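Local coordinates for tail fiber protein (Acinetobacter phage AM24, PDB 5W5P), which probably recognises, and perhaps degrades, the capsular polysaccharide of its Acinetobacter host as the trimeric tailspike of the phage, at residues I498-K503 against K562-P567; M502-A505 against V509-A512. All coordinates share one frame; numbering follows the deposited sequence.

Contact 1 (I498-K503 against K562-P567); sequences IFMQMK and KHFTSP
Met502 lies with its CB and CG over one face of the His563 imidazole, a CH-pi contact in which CG stands 3.6 Å from the ring centroid and only 5° off the ring normal. It belongs to the apolar packing between an antiparallel beta sheet, whose strand 492-503 supplies two selenomethionines, and the loop 562-567 that covers the face of the sheet from which these two side chains project. The imidazole is fixed from both nitrogens, NE2 by Thr596 OG1 and ND1 by the carbonyl of Phe561, so its polar edge is satisfied while its face receives the aliphatic chain. Past CG the Met502 chain bends (chi2 -59°), lifting SE away from the imidazole but still above its face, at a distance, and the extended last torsion carries CE toward Phe564. There CE meets the edge of the Phe564 ring near its plane, 3.6 Å from CE2. One side chain thus serves two rings in two ways, methylene over a face and methyl against an edge. Two residues back on the strand, Met500 adds a Met-aromatic contact of oblique geometry, its SE 5.1 Å from the Phe564 centroid. Tyr585 packs edge-to-face with Phe564, and Phe544 of strand 535-546 touches Met500, extending the apolar layer. The nearest approach of Met500 to that phenyl ring is from SE to Phe564 CE2, at 4.3 Å.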
# COMPACT_ATOMS: atom_id res chain seq x y z
N ILE A 498 25.94 12.05 -30.55
CA ILE A 498 25.84 13.49 -30.79
C ILE A 498 24.98 13.69 -32.03
O ILE A 498 25.46 13.66 -33.16
CB ILE A 498 27.22 14.14 -30.94
CG1 ILE A 498 28.14 13.71 -29.79
CG2 ILE A 498 27.09 15.66 -31.00
CD1 ILE A 498 29.58 14.11 -29.99
N PHE A 499 23.68 13.89 -31.81
CA PHE A 499 22.76 14.20 -32.90
C PHE A 499 22.90 15.68 -33.24
O PHE A 499 22.53 16.55 -32.45
CB PHE A 499 21.32 13.86 -32.50
CG PHE A 499 20.29 14.23 -33.54
CD1 PHE A 499 20.60 14.21 -34.89
CD2 PHE A 499 19.01 14.59 -33.16
CE1 PHE A 499 19.65 14.54 -35.84
CE2 PHE A 499 18.06 14.92 -34.11
CZ PHE A 499 18.38 14.90 -35.45
N MSE A 500 23.44 15.97 -34.43
CA MSE A 500 23.65 17.34 -34.84
C MSE A 500 22.62 17.77 -35.88
O MSE A 500 22.46 17.12 -36.92
CB MSE A 500 25.06 17.53 -35.41
CG MSE A 500 26.18 17.11 -34.48
SE MSE A 500 27.82 16.64 -35.45
CE MSE A 500 27.30 14.85 -36.03
N GLN A 501 21.94 18.87 -35.60
CA GLN A 501 20.99 19.47 -36.53
C GLN A 501 21.57 20.81 -36.98
O GLN A 501 21.70 21.74 -36.17
CB GLN A 501 19.62 19.64 -35.87
CG GLN A 501 18.90 18.32 -35.65
CD GLN A 501 17.60 18.47 -34.86
OE1 GLN A 501 17.60 18.97 -33.73
NE2 GLN A 501 16.50 18.04 -35.46
N MSE A 502 21.92 20.91 -38.26
CA MSE A 502 22.43 22.17 -38.80
C MSE A 502 21.26 23.07 -39.15
O MSE A 502 20.38 22.70 -39.93
CB MSE A 502 23.32 21.93 -40.03
CG MSE A 502 23.96 20.55 -40.09
SE MSE A 502 25.09 20.11 -38.56
CE MSE A 502 25.32 18.21 -38.93
N LYS A 503 21.26 24.27 -38.56
CA LYS A 503 20.13 25.18 -38.68
C LYS A 503 20.61 26.55 -39.13
O LYS A 503 21.77 26.92 -38.94
CB LYS A 503 19.38 25.30 -37.35
CG LYS A 503 18.92 23.98 -36.76
CD LYS A 503 18.18 24.20 -35.45
CE LYS A 503 17.73 22.90 -34.83
NZ LYS A 503 16.91 23.15 -33.62
N LYS A 562 24.73 17.89 -47.37
CA LYS A 562 25.85 17.18 -46.76
C LYS A 562 26.86 18.21 -46.26
O LYS A 562 27.61 18.79 -47.05
CB LYS A 562 26.47 16.21 -47.76
CG LYS A 562 27.71 15.50 -47.26
CD LYS A 562 28.36 14.67 -48.37
CE LYS A 562 29.59 13.94 -47.85
NZ LYS A 562 30.22 13.06 -48.86
N HIS A 563 26.89 18.43 -44.95
CA HIS A 563 27.73 19.49 -44.39
C HIS A 563 29.16 19.04 -44.14
O HIS A 563 30.09 19.86 -44.21
CB HIS A 563 27.13 20.01 -43.08
CG HIS A 563 25.95 20.92 -43.27
ND1 HIS A 563 24.74 20.48 -43.75
CD2 HIS A 563 25.81 22.25 -43.04
CE1 HIS A 563 23.90 21.50 -43.81
NE2 HIS A 563 24.52 22.58 -43.38
N PHE A 564 29.37 17.75 -43.85
CA PHE A 564 30.68 17.23 -43.50
C PHE A 564 31.23 16.38 -44.64
O PHE A 564 30.50 15.59 -45.25
CB PHE A 564 30.62 16.41 -42.21
CG PHE A 564 30.37 17.24 -40.98
CD1 PHE A 564 31.42 17.87 -40.33
CD2 PHE A 564 29.09 17.38 -40.45
CE1 PHE A 564 31.21 18.63 -39.20
CE2 PHE A 564 28.86 18.13 -39.31
CZ PHE A 564 29.93 18.76 -38.68
N THR A 565 32.52 16.54 -44.93
CA THR A 565 33.22 15.74 -45.94
C THR A 565 34.35 14.99 -45.25
O THR A 565 35.39 15.59 -44.93
CB THR A 565 33.73 16.62 -47.08
OG1 THR A 565 32.61 17.18 -47.79
CG2 THR A 565 34.58 15.81 -48.05
N SER A 566 34.14 13.70 -45.01
CA SER A 566 35.06 12.80 -44.31
C SER A 566 35.59 13.44 -43.04
O SER A 566 36.78 13.79 -42.96
CB SER A 566 36.21 12.39 -45.23
OG SER A 566 37.04 13.49 -45.52
N PRO A 567 34.76 13.60 -42.01
CA PRO A 567 35.19 14.35 -40.83
C PRO A 567 36.16 13.57 -39.95
O PRO A 567 36.13 12.34 -39.88
CB PRO A 567 33.88 14.61 -40.08
CG PRO A 567 33.01 13.48 -40.48
CD PRO A 567 33.37 13.13 -41.90

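Contact 2 (M502-A505 against V509-A512)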
# COMPACT_ATOMS: atom_id res chain seq x y z
N MSE A 502 21.92 20.91 -38.26
CA MSE A 502 22.43 22.17 -38.80
C MSE A 502 21.26 23.07 -39.15
O MSE A 502 20.38 22.70 -39.93
CB MSE A 502 23.32 21.93 -40.03
CG MSE A 502 23.96 20.55 -40.09
SE MSE A 502 25.09 20.11 -38.56
CE MSE A 502 25.32 18.21 -38.93
N LYS A 503 21.26 24.27 -38.56
CA LYS A 503 20.13 25.18 -38.68
C LYS A 503 20.61 26.55 -39.13
O LYS A 503 21.77 26.92 -38.94
CB LYS A 503 19.38 25.30 -37.35
CG LYS A 503 18.92 23.98 -36.76
CD LYS A 503 18.18 24.20 -35.45
CE LYS A 503 17.73 22.90 -34.83
NZ LYS A 503 16.91 23.15 -33.62
N THR A 504 19.69 27.29 -39.74
CA THR A 504 19.92 28.68 -40.09
C THR A 504 19.74 29.55 -38.85
O THR A 504 19.57 29.06 -37.73
CB THR A 504 18.98 29.11 -41.21
OG1 THR A 504 17.63 29.05 -40.74
CG2 THR A 504 19.13 28.19 -42.42
N ALA A 505 19.75 30.87 -39.04
CA ALA A 505 19.51 31.77 -37.92
C ALA A 505 18.10 31.61 -37.37
O ALA A 505 17.90 31.70 -36.15
CB ALA A 505 19.75 33.22 -38.35
N VAL A 509 16.13 23.61 -40.36
CA VAL A 509 17.09 22.51 -40.42
C VAL A 509 17.47 22.26 -41.88
O VAL A 509 16.63 21.87 -42.69
CB VAL A 509 16.52 21.24 -39.77
CG1 VAL A 509 17.47 20.06 -39.98
CG2 VAL A 509 16.27 21.47 -38.29
N LEU A 510 18.75 22.48 -42.20
CA LEU A 510 19.28 22.23 -43.54
C LEU A 510 20.14 20.98 -43.62
O LEU A 510 20.53 20.58 -44.72
CB LEU A 510 20.11 23.44 -44.02
CG LEU A 510 19.35 24.74 -44.27
CD1 LEU A 510 20.25 25.75 -44.94
CD2 LEU A 510 18.10 24.48 -45.10
N GLY A 511 20.46 20.36 -42.48
CA GLY A 511 21.26 19.15 -42.48
C GLY A 511 21.13 18.43 -41.16
O GLY A 511 20.64 18.99 -40.17
N ALA A 512 21.57 17.18 -41.15
CA ALA A 512 21.48 16.37 -39.95
C ALA A 512 22.52 15.26 -40.02
O ALA A 512 22.74 14.67 -41.08
CB ALA A 512 20.08 15.78 -39.77
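The backbones of Met502-Lys503 and Val509-Ala512 run antiparallel, and their register slips by one residue where Leu510 and Gly511 both face Met502. This is a classic beta bulge, placed at the turn end of the hairpin formed by strands 492-503 and 509-523. The carbonyl of Met502 is the acceptor that accommodates the extra residue: Leu510 N donates to Met502 O at 2.8 Å, while Gly511 N reaches the same oxygen in a weak bond of 3.5 Å. In return Met502 N donates to Gly511 O at 3.0 Å, completing the hydrogen-bonded pair. A further CA-H...O contact brings Val509 CA to within 3.3 Å of Met502 O. Beyond the bulge, Lys503 and Val509 form a non-hydrogen-bonded pair with their side chains on one face of the sheet. Lys503 stays extended beyond CG, so that Lys503 CG and CE each lie 4.0 Å from Val509 CG2, and its NZ hydrogen-bonds to Ser612 OG of the second subunit. The pair therefore combines apolar contact within the hairpin with a polar link between chains. The Met502 side chain projects from the other face, over Gly511, where Met502 CG packs directly on the glycine backbone, 3.7 Å from Gly511 C, a place that a beta carbon would crowd. Thr504 uses OG1 to accept from Val508 N, tying down the turn. Its methyl is directed across the leucine at about a right angle, with Thr504 CG2 3.7 Å from Leu510 CD1.

How the contacts relate
Followed from the N terminus, the chain runs along strand 492-503, passes through a short turn and returns along strand 509-523; contact 2 closes this tight loop, with three residues between its segments. It then runs through strand 535-546 and on to the loop 562-567, where contact 1 closes a much longer excursion that contains the return strand of the hairpin. The two contacts share Met502 and Lys503, and their centres lie about 9 Å apart. Contact 2 joins neighbouring strands within the sheet, whereas contact 1 ties the covering loop onto it. They meet directly where His563 CE1 lies 3.6 Å from Leu510 O.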